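Local coordinates for phenylalanine hydroxylase (Colwellia psychrerythraea, PDB 2V27), which probably catalyses the iron- and tetrahydrobiopterin-dependent hydroxylation of L-phenylalanine to L-tyrosine, using molecular oxygen, at residues K42-Y47 with G169-P174; G89-L94 with K99-T104; V156-L161 with D243-V248; D206-L211 with E252-H257. All coordinates share one frame; numbering follows the deposited sequence.

Interaction 1. Residues K42-Y47 with G169-P174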
loop_
_atom_site.group_PDB
_atom_site.type_symbol
_atom_site.label_atom_id
_atom_site.label_comp_id
_atom_site.label_asym_id
_atom_site.label_seq_id
_atom_site.Cartn_x
_atom_site.Cartn_y
_atom_site.Cartn_z
ATOM N N LYS B 42 -11.013 -2.134 -22.428
ATOM C CA LYS B 42 -10.283 -1.378 -21.400
ATOM C C LYS B 42 -8.928 -0.983 -21.941
ATOM O O LYS B 42 -8.541 0.170 -21.797
ATOM C CB LYS B 42 -10.164 -2.179 -20.098
ATOM C CG LYS B 42 -11.592 -2.458 -19.491
ATOM C CD LYS B 42 -11.533 -3.122 -18.118
ATOM C CE LYS B 42 -12.931 -3.672 -17.618
ATOM N NZ LYS B 42 -12.774 -5.170 -17.313
ATOM N N ALA B 43 -8.204 -1.936 -22.549
ATOM C CA ALA B 43 -6.943 -1.584 -23.193
ATOM C C ALA B 43 -7.275 -0.663 -24.377
ATOM O O ALA B 43 -8.311 -0.833 -25.065
ATOM C CB ALA B 43 -6.219 -2.815 -23.668
ATOM N N CYS B 44 -6.445 0.346 -24.599
ATOM C CA CYS B 44 -6.674 1.285 -25.721
ATOM C C CYS B 44 -6.601 0.587 -27.083
ATOM O O CYS B 44 -5.920 -0.446 -27.243
ATOM C CB CYS B 44 -5.672 2.424 -25.668
ATOM S SG CYS B 44 -3.876 1.947 -25.927
ATOM N N ASP B 45 -7.244 1.193 -28.078
ATOM C CA ASP B 45 -7.209 0.683 -29.429
ATOM C C ASP B 45 -5.789 0.442 -29.959
ATOM O O ASP B 45 -5.535 -0.524 -30.704
ATOM C CB ASP B 45 -7.923 1.664 -30.356
ATOM C CG ASP B 45 -9.399 1.746 -30.107
ATOM O OD1 ASP B 45 -9.950 0.974 -29.321
ATOM O OD2 ASP B 45 -10.006 2.650 -30.741
ATOM N N GLU B 46 -4.853 1.327 -29.584
ATOM C CA GLU B 46 -3.478 1.221 -30.093
ATOM C C GLU B 46 -2.832 -0.094 -29.636
ATOM O O GLU B 46 -2.040 -0.700 -30.345
ATOM C CB GLU B 46 -2.633 2.423 -29.638
ATOM C CG GLU B 46 -3.149 3.802 -30.146
ATOM C CD GLU B 46 -4.125 4.523 -29.196
ATOM O OE1 GLU B 46 -4.885 3.849 -28.462
ATOM O OE2 GLU B 46 -4.007 5.769 -29.171
ATOM N N TYR B 47 -3.166 -0.491 -28.408
ATOM C CA TYR B 47 -2.681 -1.721 -27.818
ATOM C C TYR B 47 -3.297 -2.932 -28.560
ATOM O O TYR B 47 -2.560 -3.857 -28.932
ATOM C CB TYR B 47 -2.982 -1.760 -26.298
ATOM C CG TYR B 47 -2.603 -3.079 -25.676
ATOM C CD1 TYR B 47 -1.298 -3.276 -25.167
ATOM C CD2 TYR B 47 -3.504 -4.141 -25.629
ATOM C CE1 TYR B 47 -0.939 -4.489 -24.575
ATOM C CE2 TYR B 47 -3.145 -5.374 -25.071
ATOM C CZ TYR B 47 -1.875 -5.541 -24.557
ATOM O OH TYR B 47 -1.522 -6.756 -24.048
ATOM N N GLY B 169 0.126 4.610 -17.411
ATOM C CA GLY B 169 -0.623 5.560 -18.234
ATOM C C GLY B 169 -2.031 5.131 -18.596
ATOM O O GLY B 169 -2.282 3.968 -18.892
ATOM N N LEU B 170 -2.924 6.109 -18.550
ATOM C CA LEU B 170 -4.286 5.912 -18.987
ATOM C C LEU B 170 -4.618 6.864 -20.126
ATOM O O LEU B 170 -3.903 7.858 -20.356
ATOM C CB LEU B 170 -5.279 6.190 -17.834
ATOM C CG LEU B 170 -5.071 5.374 -16.547
ATOM C CD1 LEU B 170 -6.195 5.727 -15.538
ATOM C CD2 LEU B 170 -5.103 3.875 -16.851
ATOM N N LEU B 171 -5.709 6.551 -20.821
ATOM C CA LEU B 171 -6.262 7.502 -21.827
ATOM C C LEU B 171 -7.683 7.916 -21.447
ATOM O O LEU B 171 -8.491 7.073 -21.021
ATOM C CB LEU B 171 -6.327 6.912 -23.236
ATOM C CG LEU B 171 -5.098 6.219 -23.827
ATOM C CD1 LEU B 171 -5.485 5.766 -25.248
ATOM C CD2 LEU B 171 -3.973 7.200 -23.871
ATOM N N ASP B 172 -7.964 9.200 -21.677
ATOM C CA ASP B 172 -9.337 9.721 -21.583
ATOM C C ASP B 172 -9.879 9.926 -23.010
ATOM O O ASP B 172 -9.533 10.887 -23.715
ATOM C CB ASP B 172 -9.270 11.042 -20.810
ATOM C CG ASP B 172 -10.629 11.712 -20.630
ATOM O OD1 ASP B 172 -11.661 11.042 -20.843
ATOM O OD2 ASP B 172 -10.623 12.910 -20.238
ATOM N N THR B 173 -10.687 8.974 -23.422
ATOM C CA THR B 173 -11.168 8.895 -24.806
ATOM C C THR B 173 -12.653 9.196 -24.907
ATOM O O THR B 173 -13.376 9.047 -23.930
ATOM C CB THR B 173 -10.866 7.506 -25.479
ATOM O OG1 THR B 173 -11.902 6.537 -25.164
ATOM C CG2 THR B 173 -9.426 6.959 -25.057
ATOM N N PRO B 174 -13.106 9.569 -26.116
ATOM C CA PRO B 174 -14.560 9.773 -26.293
ATOM C C PRO B 174 -15.383 8.498 -26.041
ATOM O O PRO B 174 -16.596 8.582 -25.837
ATOM C CB PRO B 174 -14.690 10.227 -27.759
ATOM C CG PRO B 174 -13.322 10.648 -28.166
ATOM C CD PRO B 174 -12.353 9.841 -27.351
#
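The carboxylate of E46 is the one flat group to touch across this contact: its OE1 comes nearer to L171 CD1, at 3.8 Å, while its OE2 accepts from the backbone N of V230. A bend at chi2 (92°) swings the carboxylate round to this place, and the bond to V230 holds it there. C44 presses closer to the same methyl: its CB sits 3.4 Å from L171 CD1, tighter than usual carbon-carbon contact. Cysteine suits this buried spot because its side chain is of modest size and its sulfur serves the helix start: C44 is the N-cap of the helix beginning at D45, and its SG accepts a weak hydrogen bond, a capping bond, from Y47 N at 3.6 Å. Leucine, branched at CG, can present one methyl here and still cover L227 and Y180. The contact is small but buried, with C44 about 11 Å from the iron ligand H127, side chain to side chain. It sets the start of helix 45-54 against strand 170-173, which runs between strands 176-179 and 223-227 of the mixed sheet, while E46 also rests on L130 of helix 120-131.

Interaction 2. Residues G89-L94 with K99-T104; sequences GEFFRL and KFPVAT. With SO4 (sulfate ion), chain F.
K99 N donates to L94 O at 2.9 Å (N-H...O 156°), from above the carbonyl plane, where L94, near the end of helix 88-96, meets the start of strand 99-103; the axes of segments 89-94 and 99-103 approach to 8.0 Å and run at 133°. Two residues further along the strand, P101 packs between helix and strand, its compact ring offering CG to L94 CD1 at 3.8 Å and to F91 CD1 at 3.9 Å. F91 gets there because CG lies anti to its backbone N (chi1 -176°), which carries the ring over to the proline; the side chain of F91 is about 8 Å from the bound iron. L94 CD2 meanwhile covers one face of the R93 guanidinium. That group works with its edges: NE and NH2 clasp the E90 carboxylate side-on, one nitrogen to each oxygen, with NH2 2.7 Å from E90 OE2. NH1 of R93 binds sulfate O1 at 2.9 Å, and the extended K99 reaches sulfate O3 with NZ at 2.8 Å. The two cations thus converge on an anion, probably from the crystallisation liquor, also held by Y80 OH; E97 bridges to both. With an alanine in place of R93, E90 would probably be left without its charge mate and the sulfate held mainly by K99 and Y80. Helix 88-96 links the parallel strands 78-82 and 99-103, a beta-alpha-beta crossover.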
loop_
_atom_site.group_PDB
_atom_site.type_symbol
_atom_site.label_atom_id
_atom_site.label_comp_id
_atom_site.label_asym_id
_atom_site.label_seq_id
_atom_site.Cartn_x
_atom_site.Cartn_y
_atom_site.Cartn_z
ATOM N N GLY B 89 21.952 2.865 -15.672
ATOM C CA GLY B 89 22.764 3.274 -16.822
ATOM C C GLY B 89 22.546 2.380 -18.048
ATOM O O GLY B 89 22.284 2.871 -19.157
ATOM N N GLU B 90 22.566 1.079 -17.793
ATOM C CA GLU B 90 22.378 0.093 -18.824
ATOM C C GLU B 90 20.932 0.087 -19.341
ATOM O O GLU B 90 20.709 -0.044 -20.567
ATOM C CB GLU B 90 22.845 -1.273 -18.371
ATOM C CG GLU B 90 24.378 -1.422 -18.502
ATOM C CD GLU B 90 24.832 -1.553 -19.961
ATOM O OE1 GLU B 90 25.177 -0.519 -20.620
ATOM O OE2 GLU B 90 24.782 -2.693 -20.470
ATOM N N PHE B 91 19.953 0.288 -18.457
ATOM C CA PHE B 91 18.568 0.383 -18.919
ATOM C C PHE B 91 18.374 1.522 -19.933
ATOM O O PHE B 91 17.817 1.312 -21.021
ATOM C CB PHE B 91 17.643 0.589 -17.720
ATOM C CG PHE B 91 16.196 0.592 -18.105
ATOM C CD1 PHE B 91 15.485 -0.613 -18.207
ATOM C CD2 PHE B 91 15.544 1.803 -18.376
ATOM C CE1 PHE B 91 14.132 -0.611 -18.579
ATOM C CE2 PHE B 91 14.195 1.806 -18.758
ATOM C CZ PHE B 91 13.502 0.608 -18.838
ATOM N N PHE B 92 18.839 2.724 -19.585
ATOM C CA PHE B 92 18.796 3.862 -20.504
ATOM C C PHE B 92 19.547 3.555 -21.830
ATOM O O PHE B 92 19.060 3.830 -22.927
ATOM C CB PHE B 92 19.323 5.167 -19.878
ATOM C CG PHE B 92 18.425 5.700 -18.807
ATOM C CD1 PHE B 92 18.832 5.698 -17.494
ATOM C CD2 PHE B 92 17.207 6.256 -19.138
ATOM C CE1 PHE B 92 17.988 6.208 -16.483
ATOM C CE2 PHE B 92 16.348 6.792 -18.117
ATOM C CZ PHE B 92 16.757 6.735 -16.822
ATOM N N ARG B 93 20.745 2.996 -21.707
ATOM C CA ARG B 93 21.525 2.662 -22.907
ATOM C C ARG B 93 20.748 1.708 -23.815
ATOM O O ARG B 93 20.630 1.958 -25.064
ATOM C CB ARG B 93 22.850 2.032 -22.481
ATOM C CG ARG B 93 23.864 1.871 -23.632
ATOM C CD ARG B 93 23.740 0.498 -24.319
ATOM N NE ARG B 93 24.191 -0.623 -23.499
ATOM C CZ ARG B 93 24.321 -1.859 -23.968
ATOM N NH1 ARG B 93 24.051 -2.076 -25.245
ATOM N NH2 ARG B 93 24.738 -2.863 -23.190
ATOM N N LEU B 94 20.197 0.638 -23.234
ATOM C CA LEU B 94 19.394 -0.296 -24.071
ATOM C C LEU B 94 18.217 0.384 -24.757
ATOM O O LEU B 94 18.056 0.241 -25.980
ATOM C CB LEU B 94 18.997 -1.562 -23.321
ATOM C CG LEU B 94 20.239 -2.365 -22.868
ATOM C CD1 LEU B 94 19.733 -3.350 -21.792
ATOM C CD2 LEU B 94 20.874 -3.135 -24.068
ATOM N N LYS B 99 16.418 -1.403 -27.798
ATOM C CA LYS B 99 16.478 -2.719 -27.199
ATOM C C LYS B 99 15.686 -2.688 -25.879
ATOM O O LYS B 99 16.035 -1.960 -24.944
ATOM C CB LYS B 99 17.941 -3.087 -26.944
ATOM C CG LYS B 99 18.737 -3.290 -28.252
ATOM C CD LYS B 99 20.227 -3.164 -27.979
ATOM C CE LYS B 99 20.968 -3.172 -29.367
ATOM N NZ LYS B 99 22.456 -2.982 -29.202
ATOM N N PHE B 100 14.594 -3.442 -25.844
ATOM C CA PHE B 100 13.746 -3.474 -24.637
ATOM C C PHE B 100 14.117 -4.660 -23.748
ATOM O O PHE B 100 13.950 -5.794 -24.146
ATOM C CB PHE B 100 12.270 -3.555 -25.029
ATOM C CG PHE B 100 11.330 -3.145 -23.900
ATOM C CD1 PHE B 100 11.261 -1.824 -23.520
ATOM C CD2 PHE B 100 10.602 -4.092 -23.195
ATOM C CE1 PHE B 100 10.422 -1.391 -22.441
ATOM C CE2 PHE B 100 9.765 -3.686 -22.098
ATOM C CZ PHE B 100 9.700 -2.333 -21.738
ATOM N N PRO B 101 14.621 -4.391 -22.542
ATOM C CA PRO B 101 15.119 -5.485 -21.726
ATOM C C PRO B 101 13.968 -6.398 -21.228
ATOM O O PRO B 101 12.937 -5.890 -20.767
ATOM C CB PRO B 101 15.808 -4.774 -20.544
ATOM C CG PRO B 101 15.986 -3.299 -20.963
ATOM C CD PRO B 101 14.806 -3.068 -21.899
ATOM N N VAL B 102 14.106 -7.712 -21.378
ATOM C CA VAL B 102 13.072 -8.670 -20.939
ATOM C C VAL B 102 13.761 -9.700 -20.048
ATOM O O VAL B 102 14.697 -10.392 -20.506
ATOM C CB VAL B 102 12.404 -9.396 -22.158
ATOM C CG1 VAL B 102 11.377 -10.514 -21.723
ATOM C CG2 VAL B 102 11.709 -8.369 -23.188
ATOM N N ALA B 103 13.316 -9.806 -18.789
ATOM C CA ALA B 103 13.907 -10.780 -17.878
ATOM C C ALA B 103 13.438 -12.177 -18.313
ATOM O O ALA B 103 12.285 -12.393 -18.650
ATOM C CB ALA B 103 13.451 -10.499 -16.453
ATOM N N THR B 104 14.363 -13.134 -18.288
ATOM C CA THR B 104 14.095 -14.449 -18.889
ATOM C C THR B 104 13.595 -15.442 -17.831
ATOM O O THR B 104 14.251 -16.453 -17.522
ATOM C CB THR B 104 15.351 -15.024 -19.617
ATOM O OG1 THR B 104 16.455 -14.966 -18.711
ATOM C CG2 THR B 104 15.668 -14.171 -20.828
HETATM S S SO4 F . 24.666 -5.158 -27.097
HETATM O O1 SO4 F . 24.318 -4.916 -25.660
HETATM O O2 SO4 F . 25.449 -6.413 -27.099
HETATM O O3 SO4 F . 23.479 -5.280 -27.951
HETATM O O4 SO4 F . 25.487 -3.985 -27.552
#

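Interaction 3. Residues V156-L161 with D243-V248; sequences VFLARL and DIMELV
F157 and V248 form the close-packed part of a nearly perpendicular helix-helix crossing, a feature of the largely helical fold of this hydroxylase. The axes of segments 156-161 and 243-248 cross at 99° and come no nearer than 11.0 Å, so side chains must span the gap, and large apolar ones suit it. A valine serves opposite the phenylalanine because its two methyls divide the work: CG2 of V248 lies 3.8 Å from F157 CB, while CG1, anti to the backbone N (chi1 169°), comes over the ring.

Farther along the crossing the fit slackens. L158 spreads its two methyls, CD2 toward I244 CG2 at 4.0 Å and CD1 toward M245 CE at 4.2 Å. M245 is partly exposed and reaches in from the solvent side, its flexible chain bent at chi2 so that only the terminal methyl touches. L158 and I244, in contrast, are buried, and both also pack on M146 of helix 134-147.

The ring of F157 is covered on both faces. R160 NH1, which also donates to L211 O, lies 3.3 Å above one face toward the rim. On the opposite face V248 CG1 makes a CH-pi contact, 4.0 Å from the centroid of the F157 ring and 24° off its normal.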
loop_
_atom_site.group_PDB
_atom_site.type_symbol
_atom_site.label_atom_id
_atom_site.label_comp_id
_atom_site.label_asym_id
_atom_site.label_seq_id
_atom_site.Cartn_x
_atom_site.Cartn_y
_atom_site.Cartn_z
ATOM N N VAL B 156 15.889 10.025 -11.146
ATOM C CA VAL B 156 14.706 9.832 -10.241
ATOM C C VAL B 156 13.473 10.482 -10.911
ATOM O O VAL B 156 12.389 9.862 -10.988
ATOM C CB VAL B 156 14.918 10.393 -8.772
ATOM C CG1 VAL B 156 13.625 10.359 -7.932
ATOM C CG2 VAL B 156 16.048 9.633 -8.038
ATOM N N PHE B 157 13.650 11.684 -11.455
ATOM C CA PHE B 157 12.559 12.390 -12.135
ATOM C C PHE B 157 12.159 11.679 -13.404
ATOM O O PHE B 157 10.983 11.600 -13.705
ATOM C CB PHE B 157 12.976 13.846 -12.428
ATOM C CG PHE B 157 12.849 14.754 -11.218
ATOM C CD1 PHE B 157 11.661 15.469 -11.017
ATOM C CD2 PHE B 157 13.884 14.854 -10.270
ATOM C CE1 PHE B 157 11.491 16.303 -9.865
ATOM C CE2 PHE B 157 13.725 15.665 -9.125
ATOM C CZ PHE B 157 12.542 16.396 -8.946
ATOM N N LEU B 158 13.152 11.167 -14.142
ATOM C CA LEU B 158 12.861 10.429 -15.357
ATOM C C LEU B 158 12.063 9.152 -15.014
ATOM O O LEU B 158 11.057 8.883 -15.646
ATOM C CB LEU B 158 14.206 10.087 -16.066
ATOM C CG LEU B 158 14.914 11.309 -16.657
ATOM C CD1 LEU B 158 16.248 10.871 -17.335
ATOM C CD2 LEU B 158 13.964 11.972 -17.637
ATOM N N ALA B 159 12.512 8.381 -14.032
ATOM C CA ALA B 159 11.753 7.185 -13.607
ATOM C C ALA B 159 10.272 7.489 -13.229
ATOM O O ALA B 159 9.396 6.661 -13.478
ATOM C CB ALA B 159 12.480 6.459 -12.440
ATOM N N ARG B 160 10.034 8.673 -12.678
ATOM C CA ARG B 160 8.717 9.117 -12.256
ATOM C C ARG B 160 7.872 9.350 -13.519
ATOM O O ARG B 160 6.696 8.904 -13.633
ATOM C CB ARG B 160 8.830 10.392 -11.374
ATOM C CG ARG B 160 7.518 11.024 -10.967
ATOM C CD ARG B 160 7.798 12.234 -10.042
ATOM N NE ARG B 160 8.398 11.832 -8.768
ATOM C CZ ARG B 160 9.518 12.346 -8.287
ATOM N NH1 ARG B 160 10.155 13.333 -8.948
ATOM N NH2 ARG B 160 10.000 11.856 -7.144
ATOM N N LEU B 161 8.467 10.017 -14.516
ATOM C CA LEU B 161 7.833 10.199 -15.811
ATOM C C LEU B 161 7.460 8.835 -16.450
ATOM O O LEU B 161 6.330 8.635 -16.923
ATOM C CB LEU B 161 8.724 11.003 -16.776
ATOM C CG LEU B 161 8.181 11.176 -18.212
ATOM C CD1 LEU B 161 6.750 11.825 -18.318
ATOM C CD2 LEU B 161 9.213 11.989 -19.065
ATOM N N ASP B 243 15.644 20.438 -22.887
ATOM C CA ASP B 243 14.281 20.890 -22.539
ATOM C C ASP B 243 13.747 20.057 -21.377
ATOM O O ASP B 243 13.174 20.588 -20.424
ATOM C CB ASP B 243 13.285 20.791 -23.687
ATOM C CG ASP B 243 13.662 21.645 -24.892
ATOM O OD1 ASP B 243 14.286 22.729 -24.705
ATOM O OD2 ASP B 243 13.313 21.219 -26.021
ATOM N N ILE B 244 13.925 18.736 -21.455
ATOM C CA ILE B 244 13.511 17.868 -20.352
ATOM C C ILE B 244 14.190 18.240 -19.013
ATOM O O ILE B 244 13.528 18.317 -17.951
ATOM C CB ILE B 244 13.725 16.354 -20.704
ATOM C CG1 ILE B 244 12.904 15.918 -21.953
ATOM C CG2 ILE B 244 13.492 15.461 -19.494
ATOM C CD1 ILE B 244 11.343 15.918 -21.867
ATOM N N MET B 245 15.498 18.515 -19.046
ATOM C CA MET B 245 16.235 18.854 -17.834
ATOM C C MET B 245 15.828 20.248 -17.302
ATOM O O MET B 245 15.782 20.440 -16.082
ATOM C CB MET B 245 17.756 18.732 -18.014
ATOM C CG MET B 245 18.225 17.299 -18.324
ATOM S SD MET B 245 17.359 16.022 -17.347
ATOM C CE MET B 245 17.944 14.566 -18.252
ATOM N N GLU B 246 15.442 21.151 -18.212
ATOM C CA GLU B 246 14.839 22.437 -17.781
ATOM C C GLU B 246 13.537 22.190 -16.973
ATOM O O GLU B 246 13.314 22.813 -15.949
ATOM C CB GLU B 246 14.516 23.346 -18.962
ATOM C CG GLU B 246 15.711 24.101 -19.498
ATOM C CD GLU B 246 15.340 25.016 -20.648
ATOM O OE1 GLU B 246 14.125 25.181 -20.968
ATOM O OE2 GLU B 246 16.292 25.563 -21.240
ATOM N N LEU B 247 12.712 21.254 -17.437
ATOM C CA LEU B 247 11.458 20.906 -16.753
ATOM C C LEU B 247 11.733 20.285 -15.373
ATOM O O LEU B 247 11.053 20.574 -14.374
ATOM C CB LEU B 247 10.651 19.966 -17.648
ATOM C CG LEU B 247 9.988 20.672 -18.838
ATOM C CD1 LEU B 247 9.436 19.768 -19.977
ATOM C CD2 LEU B 247 8.850 21.612 -18.374
ATOM N N VAL B 248 12.771 19.441 -15.291
ATOM C CA VAL B 248 13.199 18.863 -14.024
ATOM C C VAL B 248 13.631 19.954 -13.022
ATOM O O VAL B 248 13.197 19.969 -11.878
ATOM C CB VAL B 248 14.317 17.787 -14.205
ATOM C CG1 VAL B 248 14.923 17.390 -12.890
ATOM C CG2 VAL B 248 13.734 16.558 -14.944
#

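Interaction 4. Residues D206-L211 with E252-H257; sequences DILDVL and EALGLH
H257 reaches back from the chain after helix 241-254 to D209 on the short helix 207-211. Its CB points toward that helix, and CG, anti to the carbonyl carbon (chi1 -84°), sets the imidazole against the D209 turn. Along one side of the ring, CD2 lies 3.6 Å from D209 O, which sits in the ring plane at its edge and also accepts from T213 OG1. At the tip NE2 donates to D209 OD1 at 3.1 Å, a somewhat bent bond (N-H...O 146°), and the neighbouring CE1 is 3.6 Å from the same OD1. The oxygen is close to the imidazole plane, but the histidine meets it on the anti side and well out of the carboxylate plane, the two planes being 29° apart. Such a carboxylate would probably make a protonated imidazole easier to keep. An alanine at H257 would probably leave D209 OD1 without this donor and its side chain freer to turn.

Leucines extend the contact: L208 CD2 meets L254 CD1 at 3.9 Å, the side chains crossing at about a right angle, and L256 CD2 approaches L211 O at 4.1 Å. Between L254 and L256, G255 is the first residue to leave the helix, with positive phi, a conformation easy for a residue without CB, and its O accepts from R212 NE.

D206 starts helix 207-211 as its N-cap, OD1 taking D209 N at 3.0 Å with its anti lone pair. The contact combines a His-carboxylate hydrogen bond with leucine packing, joining the N-capped helix 207-211 to the chain leaving helix 241-254, away from the iron site.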
loop_
_atom_site.group_PDB
_atom_site.type_symbol
_atom_site.label_atom_id
_atom_site.label_comp_id
_atom_site.label_asym_id
_atom_site.label_seq_id
_atom_site.Cartn_x
_atom_site.Cartn_y
_atom_site.Cartn_z
ATOM N N ASP B 206 0.058 16.376 -17.505
ATOM C CA ASP B 206 0.791 17.616 -17.592
ATOM C C ASP B 206 2.172 17.256 -17.081
ATOM O O ASP B 206 2.347 16.713 -15.967
ATOM C CB ASP B 206 0.139 18.681 -16.721
ATOM C CG ASP B 206 0.954 19.972 -16.668
ATOM O OD1 ASP B 206 1.937 20.063 -15.908
ATOM O OD2 ASP B 206 0.615 20.887 -17.420
ATOM N N ILE B 207 3.179 17.544 -17.890
ATOM C CA ILE B 207 4.495 17.002 -17.595
ATOM C C ILE B 207 5.044 17.558 -16.285
ATOM O O ILE B 207 5.731 16.860 -15.532
ATOM C CB ILE B 207 5.473 17.217 -18.799
ATOM C CG1 ILE B 207 6.797 16.487 -18.499
ATOM C CG2 ILE B 207 5.637 18.694 -19.155
ATOM C CD1 ILE B 207 7.517 15.916 -19.791
ATOM N N LEU B 208 4.820 18.856 -16.029
ATOM C CA LEU B 208 5.297 19.428 -14.759
ATOM C C LEU B 208 4.584 18.776 -13.555
ATOM O O LEU B 208 5.273 18.375 -12.588
ATOM C CB LEU B 208 5.156 20.990 -14.762
ATOM C CG LEU B 208 5.725 21.633 -13.519
ATOM C CD1 LEU B 208 7.234 21.389 -13.372
ATOM C CD2 LEU B 208 5.460 23.136 -13.747
ATOM N N ASP B 209 3.258 18.614 -13.618
ATOM C CA ASP B 209 2.535 17.910 -12.532
ATOM C C ASP B 209 3.162 16.499 -12.311
ATOM O O ASP B 209 3.438 16.088 -11.168
ATOM C CB ASP B 209 1.043 17.741 -12.848
ATOM C CG ASP B 209 0.258 18.909 -12.489
ATOM O OD1 ASP B 209 0.584 19.556 -11.467
ATOM O OD2 ASP B 209 -0.715 19.126 -13.238
ATOM N N VAL B 210 3.406 15.803 -13.436
ATOM C CA VAL B 210 3.904 14.414 -13.366
ATOM C C VAL B 210 5.278 14.414 -12.711
ATOM O O VAL B 210 5.498 13.663 -11.768
ATOM C CB VAL B 210 3.994 13.789 -14.775
ATOM C CG1 VAL B 210 4.892 12.469 -14.779
ATOM C CG2 VAL B 210 2.651 13.512 -15.303
ATOM N N LEU B 211 6.201 15.290 -13.140
ATOM C CA LEU B 211 7.543 15.310 -12.550
ATOM C C LEU B 211 7.542 15.641 -11.018
ATOM O O LEU B 211 8.480 15.309 -10.304
ATOM C CB LEU B 211 8.414 16.346 -13.292
ATOM C CG LEU B 211 8.813 15.943 -14.724
ATOM C CD1 LEU B 211 9.416 17.131 -15.438
ATOM C CD2 LEU B 211 9.763 14.721 -14.764
ATOM N N GLU B 252 12.011 20.994 -9.403
ATOM C CA GLU B 252 12.768 21.130 -8.226
ATOM C C GLU B 252 12.616 22.516 -7.577
ATOM O O GLU B 252 12.465 22.606 -6.352
ATOM C CB GLU B 252 14.222 20.801 -8.505
ATOM C CG GLU B 252 14.480 19.314 -8.498
ATOM C CD GLU B 252 15.946 18.952 -8.616
ATOM O OE1 GLU B 252 16.443 18.083 -7.838
ATOM O OE2 GLU B 252 16.589 19.554 -9.497
ATOM N N ALA B 253 12.597 23.571 -8.397
ATOM C CA ALA B 253 12.354 24.922 -7.864
ATOM C C ALA B 253 10.989 25.008 -7.125
ATOM O O ALA B 253 10.858 25.708 -6.125
ATOM C CB ALA B 253 12.382 25.932 -8.994
ATOM N N LEU B 254 9.964 24.332 -7.661
ATOM C CA LEU B 254 8.644 24.326 -7.038
ATOM C C LEU B 254 8.523 23.355 -5.882
ATOM O O LEU B 254 7.682 23.546 -4.997
ATOM C CB LEU B 254 7.605 23.974 -8.107
ATOM C CG LEU B 254 7.374 25.084 -9.154
ATOM C CD1 LEU B 254 6.640 24.520 -10.339
ATOM C CD2 LEU B 254 6.587 26.278 -8.544
ATOM N N GLY B 255 9.389 22.350 -5.892
ATOM C CA GLY B 255 9.354 21.224 -4.941
ATOM C C GLY B 255 8.268 20.213 -5.329
ATOM O O GLY B 255 7.369 20.494 -6.122
ATOM N N LEU B 256 8.376 19.028 -4.754
ATOM C CA LEU B 256 7.375 18.002 -4.999
ATOM C C LEU B 256 6.018 18.440 -4.519
ATOM O O LEU B 256 5.903 19.140 -3.516
ATOM C CB LEU B 256 7.750 16.702 -4.308
ATOM C CG LEU B 256 9.014 15.981 -4.786
ATOM C CD1 LEU B 256 9.276 14.730 -3.924
ATOM C CD2 LEU B 256 8.937 15.614 -6.263
ATOM N N HIS B 257 4.973 17.973 -5.191
ATOM C CA HIS B 257 3.610 18.051 -4.674
ATOM C C HIS B 257 3.584 17.407 -3.294
ATOM O O HIS B 257 4.341 16.453 -3.005
ATOM C CB HIS B 257 2.657 17.195 -5.520
ATOM C CG HIS B 257 2.115 17.845 -6.752
ATOM N ND1 HIS B 257 1.303 18.960 -6.682
ATOM C CD2 HIS B 257 2.162 17.478 -8.068
ATOM C CE1 HIS B 257 0.905 19.274 -7.907
ATOM N NE2 HIS B 257 1.425 18.406 -8.764
#

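In the fold
From the N terminus, residues 42-47 open the long loop that interaction 1 closes at 169-174. Interaction 2 is nested inside it, a short connection from helix 88-96 into strand 99-103, the last leg of a beta-alpha-beta crossover. Before interaction 1 closes, 156-161 opens interaction 3, so these two cross; helix 152-167 leads directly into strand 170-173. Interaction 3 closes at 243-248, after 206-211 has opened interaction 4, which ends at 252-257, so these also cross and share helix 241-254. Interactions 3 and 4 touch, their centres 9 Å apart, and F92 of interaction 2 packs on L158 of interaction 3. Interaction 1 stands apart, tying the mixed sheet to helix 45-54.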